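PDB 1VLP: nicotinate phosphoribosyltransferase from Saccharomyces cerevisiae, which catalyses the ATP-dependent formation of nicotinate ribonucleotide from nicotinate and phosphoribosyl diphosphate, the first step of NAD biosynthesis from nicotinic acid. Local coordinates for residues L22-D25 with M26-T30; S70-G73 with N74-F77; C267-T271 with F272-N276. All blocks are in the same frame, centred on the assembly; numbering follows the deposited sequence.

Contact 1: residues L22-D25 with M26-T30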
loop_
_atom_site.group_PDB
_atom_site.type_symbol
_atom_site.label_atom_id
_atom_site.label_comp_id
_atom_site.label_asym_id
_atom_site.label_seq_id
_atom_site.Cartn_x
_atom_site.Cartn_y
_atom_site.Cartn_z
ATOM N N LEU A 22 0.504 -6.457 13.043
ATOM C CA LEU A 22 1.694 -6.026 12.256
ATOM C C LEU A 22 1.926 -6.730 10.896
ATOM O O LEU A 22 2.871 -6.351 10.151
ATOM C CB LEU A 22 2.958 -6.229 13.106
ATOM C CG LEU A 22 3.125 -5.463 14.451
ATOM C CD1 LEU A 22 4.543 -5.557 14.969
ATOM C CD2 LEU A 22 2.689 -4.061 14.325
ATOM N N ASP A 23 1.115 -7.754 10.566
ATOM C CA ASP A 23 1.160 -8.389 9.257
ATOM C C ASP A 23 0.359 -7.507 8.293
ATOM O O ASP A 23 -0.807 -7.795 7.924
ATOM C CB ASP A 23 0.644 -9.823 9.292
ATOM C CG ASP A 23 0.759 -10.511 7.919
ATOM O OD1 ASP A 23 1.409 -9.922 6.980
ATOM O OD2 ASP A 23 0.187 -11.631 7.753
ATOM N N THR A 24 0.934 -6.353 8.002
ATOM C CA THR A 24 0.281 -5.319 7.204
ATOM C C THR A 24 1.363 -4.348 6.720
ATOM O O THR A 24 2.518 -4.406 7.181
ATOM C CB THR A 24 -0.802 -4.508 8.010
ATOM O OG1 THR A 24 -1.618 -3.764 7.097
ATOM C CG2 THR A 24 -0.196 -3.548 8.961
ATOM N N ASP A 25 0.967 -3.434 5.848
ATOM C CA ASP A 25 1.875 -2.387 5.371
ATOM C C ASP A 25 2.015 -1.258 6.418
ATOM O O ASP A 25 0.991 -0.845 6.991
ATOM C CB ASP A 25 1.383 -1.798 4.041
ATOM C CG ASP A 25 1.356 -2.844 2.881
ATOM O OD1 ASP A 25 2.400 -3.430 2.571
ATOM O OD2 ASP A 25 0.280 -3.092 2.326
HETATM N N MSE A 26 3.235 -0.764 6.661
HETATM C CA MSE A 26 3.438 0.303 7.651
HETATM C C MSE A 26 2.548 1.490 7.428
HETATM O O MSE A 26 2.081 2.085 8.424
HETATM C CB MSE A 26 4.872 0.790 7.698
HETATM C CG MSE A 26 5.053 2.066 8.552
HETATM SE SE MSE A 26 6.957 2.290 8.795
HETATM C CE MSE A 26 6.909 4.320 9.243
ATOM N N TYR A 27 2.253 1.825 6.162
ATOM C CA TYR A 27 1.378 2.987 5.909
ATOM C C TYR A 27 0.007 2.824 6.552
ATOM O O TYR A 27 -0.615 3.829 6.926
ATOM C CB TYR A 27 1.258 3.353 4.427
ATOM C CG TYR A 27 0.253 2.529 3.635
ATOM C CD1 TYR A 27 -1.101 2.878 3.608
ATOM C CD2 TYR A 27 0.643 1.413 2.944
ATOM C CE1 TYR A 27 -2.028 2.123 2.877
ATOM C CE2 TYR A 27 -0.291 0.641 2.204
ATOM C CZ TYR A 27 -1.606 1.002 2.182
ATOM O OH TYR A 27 -2.477 0.229 1.448
ATOM N N LYS A 28 -0.444 1.582 6.767
ATOM C CA LYS A 28 -1.734 1.412 7.453
ATOM C C LYS A 28 -1.723 1.870 8.905
ATOM O O LYS A 28 -2.671 2.488 9.377
ATOM C CB LYS A 28 -2.278 -0.025 7.293
ATOM C CG LYS A 28 -2.595 -0.398 5.854
ATOM C CD LYS A 28 -4.069 -0.201 5.400
ATOM C CE LYS A 28 -4.611 1.206 5.285
ATOM N NZ LYS A 28 -5.982 1.133 4.647
ATOM N N ILE A 29 -0.633 1.613 9.620
ATOM C CA ILE A 29 -0.479 2.060 10.974
ATOM C C ILE A 29 -0.297 3.551 11.095
ATOM O O ILE A 29 -0.857 4.172 11.982
ATOM C CB ILE A 29 0.665 1.237 11.667
ATOM C CG1 ILE A 29 0.270 -0.254 11.730
ATOM C CG2 ILE A 29 1.019 1.747 13.073
ATOM C CD1 ILE A 29 -1.017 -0.561 12.526
ATOM N N THR A 30 0.492 4.150 10.219
ATOM C CA THR A 30 0.637 5.629 10.266
ATOM C C THR A 30 -0.697 6.309 9.901
ATOM O O THR A 30 -1.100 7.251 10.606
ATOM C CB THR A 30 1.805 6.136 9.419
ATOM O OG1 THR A 30 1.699 5.648 8.083
ATOM C CG2 THR A 30 3.121 5.674 10.027
#

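Contact 2: residues S70-G73 with N74-F77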
loop_
_atom_site.group_PDB
_atom_site.type_symbol
_atom_site.label_atom_id
_atom_site.label_comp_id
_atom_site.label_asym_id
_atom_site.label_seq_id
_atom_site.Cartn_x
_atom_site.Cartn_y
_atom_site.Cartn_z
ATOM N N SER A 70 -13.320 -13.668 10.330
ATOM C CA SER A 70 -13.757 -13.621 11.725
ATOM C C SER A 70 -12.565 -13.594 12.690
ATOM O O SER A 70 -12.605 -12.966 13.744
ATOM C CB SER A 70 -14.705 -14.772 12.044
ATOM O OG SER A 70 -14.028 -16.025 12.148
ATOM N N TYR A 71 -11.493 -14.326 12.340
ATOM C CA TYR A 71 -10.307 -14.400 13.174
ATOM C C TYR A 71 -9.625 -13.051 13.370
ATOM O O TYR A 71 -8.922 -12.816 14.348
ATOM C CB TYR A 71 -9.292 -15.343 12.544
ATOM C CG TYR A 71 -9.671 -16.804 12.470
ATOM C CD1 TYR A 71 -10.670 -17.389 13.312
ATOM C CD2 TYR A 71 -8.987 -17.632 11.608
ATOM C CE1 TYR A 71 -10.956 -18.762 13.261
ATOM C CE2 TYR A 71 -9.282 -18.995 11.540
ATOM C CZ TYR A 71 -10.237 -19.561 12.362
ATOM O OH TYR A 71 -10.509 -20.902 12.256
ATOM N N LEU A 72 -9.827 -12.146 12.445
ATOM C CA LEU A 72 -9.285 -10.780 12.628
ATOM C C LEU A 72 -9.788 -10.150 13.910
ATOM O O LEU A 72 -9.109 -9.329 14.525
ATOM C CB LEU A 72 -9.669 -9.891 11.444
ATOM C CG LEU A 72 -9.134 -10.370 10.100
ATOM C CD1 LEU A 72 -9.615 -9.439 8.988
ATOM C CD2 LEU A 72 -7.580 -10.520 10.048
ATOM N N GLY A 73 -11.005 -10.505 14.301
ATOM C CA GLY A 73 -11.544 -10.029 15.558
ATOM C C GLY A 73 -10.857 -10.542 16.836
ATOM O O GLY A 73 -11.127 -10.043 17.929
ATOM N N ASN A 74 -9.999 -11.538 16.698
ATOM C CA ASN A 74 -9.243 -12.140 17.819
ATOM C C ASN A 74 -7.863 -11.533 18.033
ATOM O O ASN A 74 -7.238 -11.758 19.057
ATOM C CB ASN A 74 -9.047 -13.633 17.550
ATOM C CG ASN A 74 -10.366 -14.427 17.519
ATOM O OD1 ASN A 74 -11.379 -14.012 18.096
ATOM N ND2 ASN A 74 -10.328 -15.591 16.903
ATOM N N LEU A 75 -7.421 -10.713 17.104
ATOM C CA LEU A 75 -6.092 -10.153 17.170
ATOM C C LEU A 75 -6.005 -9.043 18.205
ATOM O O LEU A 75 -6.918 -8.236 18.335
ATOM C CB LEU A 75 -5.700 -9.597 15.806
ATOM C CG LEU A 75 -5.552 -10.573 14.644
ATOM C CD1 LEU A 75 -5.446 -9.879 13.376
ATOM C CD2 LEU A 75 -4.325 -11.500 14.900
ATOM N N ARG A 76 -4.871 -8.960 18.893
ATOM C CA ARG A 76 -4.578 -7.821 19.762
ATOM C C ARG A 76 -3.111 -7.423 19.524
ATOM O O ARG A 76 -2.310 -8.269 19.159
ATOM C CB ARG A 76 -4.770 -8.181 21.221
ATOM C CG ARG A 76 -6.170 -8.678 21.560
ATOM C CD ARG A 76 -7.254 -7.591 21.449
ATOM N NE ARG A 76 -8.550 -8.072 21.942
ATOM C CZ ARG A 76 -9.448 -8.736 21.217
ATOM N NH1 ARG A 76 -9.250 -8.990 19.954
ATOM N NH2 ARG A 76 -10.586 -9.126 21.761
ATOM N N PHE A 77 -2.746 -6.165 19.734
ATOM C CA PHE A 77 -1.318 -5.818 19.696
ATOM C C PHE A 77 -0.654 -6.366 20.963
ATOM O O PHE A 77 -1.061 -6.008 22.073
ATOM C CB PHE A 77 -1.075 -4.302 19.651
ATOM C CG PHE A 77 -1.413 -3.649 18.343
ATOM C CD1 PHE A 77 -0.514 -3.672 17.270
ATOM C CD2 PHE A 77 -2.610 -2.999 18.179
ATOM C CE1 PHE A 77 -0.805 -3.067 16.084
ATOM C CE2 PHE A 77 -2.926 -2.414 16.984
ATOM C CZ PHE A 77 -2.004 -2.429 15.929
HETATM O O HOH W 1 -8.846 -7.586 16.686
#

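Contact 3: residues C267-T271 with F272-N276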
loop_
_atom_site.group_PDB
_atom_site.type_symbol
_atom_site.label_atom_id
_atom_site.label_comp_id
_atom_site.label_asym_id
_atom_site.label_seq_id
_atom_site.Cartn_x
_atom_site.Cartn_y
_atom_site.Cartn_z
ATOM N N CYS A 267 -2.169 18.612 8.279
ATOM C CA CYS A 267 -2.590 17.701 9.262
ATOM C C CYS A 267 -1.546 16.624 9.505
ATOM O O CYS A 267 -1.297 16.213 10.635
ATOM C CB CYS A 267 -3.876 17.006 8.842
ATOM S SG CYS A 267 -5.346 17.904 9.151
ATOM N N TRP A 268 -0.936 16.146 8.421
ATOM C CA TRP A 268 0.064 15.090 8.531
ATOM C C TRP A 268 1.226 15.625 9.365
ATOM O O TRP A 268 1.681 14.982 10.294
ATOM C CB TRP A 268 0.520 14.640 7.129
ATOM C CG TRP A 268 1.317 13.356 7.091
ATOM C CD1 TRP A 268 2.653 13.222 6.944
ATOM C CD2 TRP A 268 0.788 12.015 7.142
ATOM N NE1 TRP A 268 3.005 11.897 6.880
ATOM C CE2 TRP A 268 1.886 11.132 7.030
ATOM C CE3 TRP A 268 -0.498 11.483 7.292
ATOM C CZ2 TRP A 268 1.735 9.748 7.027
ATOM C CZ3 TRP A 268 -0.644 10.090 7.305
ATOM C CH2 TRP A 268 0.467 9.253 7.177
ATOM N N ILE A 269 1.671 16.831 9.048
ATOM C CA ILE A 269 2.848 17.423 9.690
ATOM C C ILE A 269 2.572 17.727 11.167
ATOM O O ILE A 269 3.420 17.486 12.026
ATOM C CB ILE A 269 3.294 18.700 8.944
ATOM C CG1 ILE A 269 4.005 18.326 7.657
ATOM C CG2 ILE A 269 4.284 19.530 9.772
ATOM C CD1 ILE A 269 4.134 19.459 6.666
ATOM N N ASN A 270 1.396 18.277 11.440
ATOM C CA ASN A 270 0.984 18.578 12.797
ATOM C C ASN A 270 0.867 17.293 13.632
ATOM O O ASN A 270 1.149 17.325 14.831
ATOM C CB ASN A 270 -0.287 19.454 12.801
ATOM C CG ASN A 270 -0.054 20.870 12.210
ATOM O OD1 ASN A 270 1.068 21.395 12.168
ATOM N ND2 ASN A 270 -1.131 21.481 11.743
ATOM N N THR A 271 0.568 16.152 13.008
ATOM C CA THR A 271 0.503 14.872 13.712
ATOM C C THR A 271 1.852 14.200 14.037
ATOM O O THR A 271 2.076 13.727 15.151
ATOM C CB THR A 271 -0.371 13.871 12.933
ATOM O OG1 THR A 271 -1.644 14.486 12.713
ATOM C CG2 THR A 271 -0.546 12.539 13.692
ATOM N N PHE A 272 2.750 14.155 13.071
ATOM C CA PHE A 272 3.979 13.398 13.228
ATOM C C PHE A 272 5.229 14.248 13.392
ATOM O O PHE A 272 6.289 13.720 13.741
ATOM C CB PHE A 272 4.152 12.505 12.022
ATOM C CG PHE A 272 3.047 11.477 11.889
ATOM C CD1 PHE A 272 2.732 10.629 12.957
ATOM C CD2 PHE A 272 2.306 11.370 10.708
ATOM C CE1 PHE A 272 1.710 9.664 12.825
ATOM C CE2 PHE A 272 1.282 10.431 10.579
ATOM C CZ PHE A 272 0.993 9.563 11.638
ATOM N N GLY A 273 5.124 15.526 13.089
ATOM C CA GLY A 273 6.267 16.410 13.112
ATOM C C GLY A 273 6.813 16.585 11.714
ATOM O O GLY A 273 6.845 15.630 10.914
ATOM N N ALA A 274 7.242 17.815 11.417
ATOM C CA ALA A 274 7.752 18.164 10.082
ATOM C C ALA A 274 8.875 17.246 9.672
ATOM O O ALA A 274 8.918 16.774 8.535
ATOM C CB ALA A 274 8.228 19.587 10.045
ATOM N N LYS A 275 9.789 16.946 10.583
ATOM C CA LYS A 275 10.898 16.098 10.177
ATOM C C LYS A 275 10.496 14.680 9.776
ATOM O O LYS A 275 11.253 14.014 9.041
ATOM C CB LYS A 275 12.020 16.117 11.201
ATOM C CG LYS A 275 11.876 15.288 12.413
ATOM C CD LYS A 275 13.150 15.455 13.274
ATOM C CE LYS A 275 13.152 14.576 14.508
ATOM N NZ LYS A 275 12.113 14.982 15.507
ATOM N N ASN A 276 9.313 14.221 10.228
ATOM C CA ASN A 276 8.824 12.880 9.942
ATOM C C ASN A 276 7.773 12.824 8.842
ATOM O O ASN A 276 7.143 11.785 8.637
ATOM C CB ASN A 276 8.305 12.263 11.246
ATOM C CG ASN A 276 9.337 12.308 12.350
ATOM O OD1 ASN A 276 10.422 11.792 12.157
ATOM N ND2 ASN A 276 9.028 12.977 13.501
#

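Contact 1: residues L22-D25 with M26-T30
Tyr27 sets CG between its backbone N and carbonyl carbon (chi1 82°), and Asp25 holds CG anti to its own carbonyl carbon (chi1 -63°); these torsions lay the two side chains alongside each other, pointing the same way. They sit where the lead-in loop passes into helix 26-38 of a type II phosphoribosyltransferase. Tyr27 probably binds nicotinate, as in related enzymes. The carboxylate and the ring are nearly parallel, their planes 12° apart. CB of Asp25 meets CD2 of Tyr27 at 3.5 Å, and Asp25 OD2 lies 3.8 Å from Tyr27 CE2. Outside this turn, Asp25 OD1 is hydrogen-bonded to Ser226 OG. Glu144 OE1 is shared by Tyr27 OH, through a hydrogen bond, and Lys28 NZ, through a salt bridge; Lys28 NZ also pairs with Glu245. The Lys28 chain bends beyond CG. Its CG rests over one face of the Tyr27 ring, toward the rim. Lys28 N donates a 2.8 Å hydrogen bond to Asp25 O, from above the carbonyl plane. Thr24 crosses Lys28 at about a right angle. Thr24 OG1, buried here without a hydrogen-bond partner in the model, stands 3.7 Å from Lys28 CG.

Contact 2: residues S70-G73 with N74-F77
Tyr71 and Asn74 meet where helix 59-71 runs out: Asn74 N bonds to Tyr71 O at 2.9 Å, one of three successive bonds to the residue three places back, before Leu75 turns the chain extended. Gly73 N to Ser70 O is the bond before it. Leu75 N to Leu72 O, at 3.4 Å, is the one after and is weak. The turn lies in the N-terminal domain of the NAPRTase family and joins helix 59-71 to the loop before helix 79-88. The side chains follow these turns. Asn74 slants across Tyr71, with Asn74 ND2 4.0 Å from Tyr71 CD1 and the amide and ring planes 31° apart. The hydroxyl of Tyr71 reaches away to the carbonyl of Ser14. Leu72 and Leu75 lie side by side and point the same way, touching through CD2 of Leu72 and CD1 of Leu75 at 4.0 Å. Arg76 adds two side-chain bonds. Its chain bends at chi2 (-68°) and folds the guanidinium back toward the turn. There Arg76 NH1 donates to Gly73 O at 3.0 Å, with an N-H...O angle of 161°. Arg76 NH1 also donates to Leu75 O at 2.9 Å. Both oxygens lie close to the guanidinium plane, although NH1 stands above the plane of each carbonyl. A water spans the turn as well, donating to Leu72 O and to Leu75 O, the latter at 2.6 Å. Leu75 O is therefore held by both NH1 and the water. The two bonds to NH1 fix how the guanidinium is turned, and its positive charge probably offsets some of the negative potential of the carbonyls in the turn that follows helix 59-71.

Contact 3: residues C267-T271 with F272-N276
Phe272 packs against Trp268, one helical turn back, and against its neighbour Thr271. Phe272 CB lies 3.5 Å from the carbonyl carbon of Thr271. CG is anti to the carbonyl carbon of Phe272 (chi1 -63°), which sets the ring edge toward Trp268 and one face under Thr271. Phe272 CG and CD1 lie against the carbonyl carbon of Thr271. Phe272 CD2 meets Trp268 CE2 at 3.7 Å and also approaches the tryptophan carbonyl oxygen. Phe272 CE2 hangs over the indole face, 3.6 Å from Trp268 CZ2. This is an edge-to-face pair, with Phe272 giving the edge and the planes 74° apart. Over one face of the ring, the Thr271 methyl meets CE1 and CZ: Thr271 CG2 is 3.8 Å from Phe272 CE1, almost over the ring centre, in a CH-pi contact. The pair marks the end of helix 260-272, which leads by a short loop to 279-281, a strand of the parallel sheet in the alpha/beta-barrel-like region of the type II phosphoribosyltransferase fold. Gly273 breaks the helix with a positive phi (98°) that suits glycine. Gly273 N still bonds to Ile269 O at 2.8 Å. Trp268 also stacks edge-to-face with Trp246. With a serine in place of Trp268, Phe272 would probably lose the face its edge rests on and become freer to turn, and Trp246 would be left without this ring partner. Thr271 OG1 donates to Cys267 O at 2.7 Å, reaching it from the face opposite to Thr271 N. Beyond the helix, Asn276 ND2 bonds to Phe272 O at 2.8 Å, with that oxygen close to the amide plane.

Overall arrangement
The three contacts follow in series along the chain; none nests in or crosses another. Contact 1 turns the N-terminal loop into helix 26-38. Contact 2 joins the end of helix 59-71 to the loop before helix 79-88. Contact 3 ends helix 260-272 ahead of strand 279-281. Contact 1 touches both of the others. Phe77, the last residue of contact 2, packs its ring on Leu22 and Ile29 of contact 1. Thr30 of contact 1 meets contact 3: Thr30 O lies 3.3 Å from Phe272 CZ. Helix 26-38 thus ties the N-terminal region to the parallel-sheet region. Contacts 2 and 3 stay apart, about 13 Å between nearest atoms.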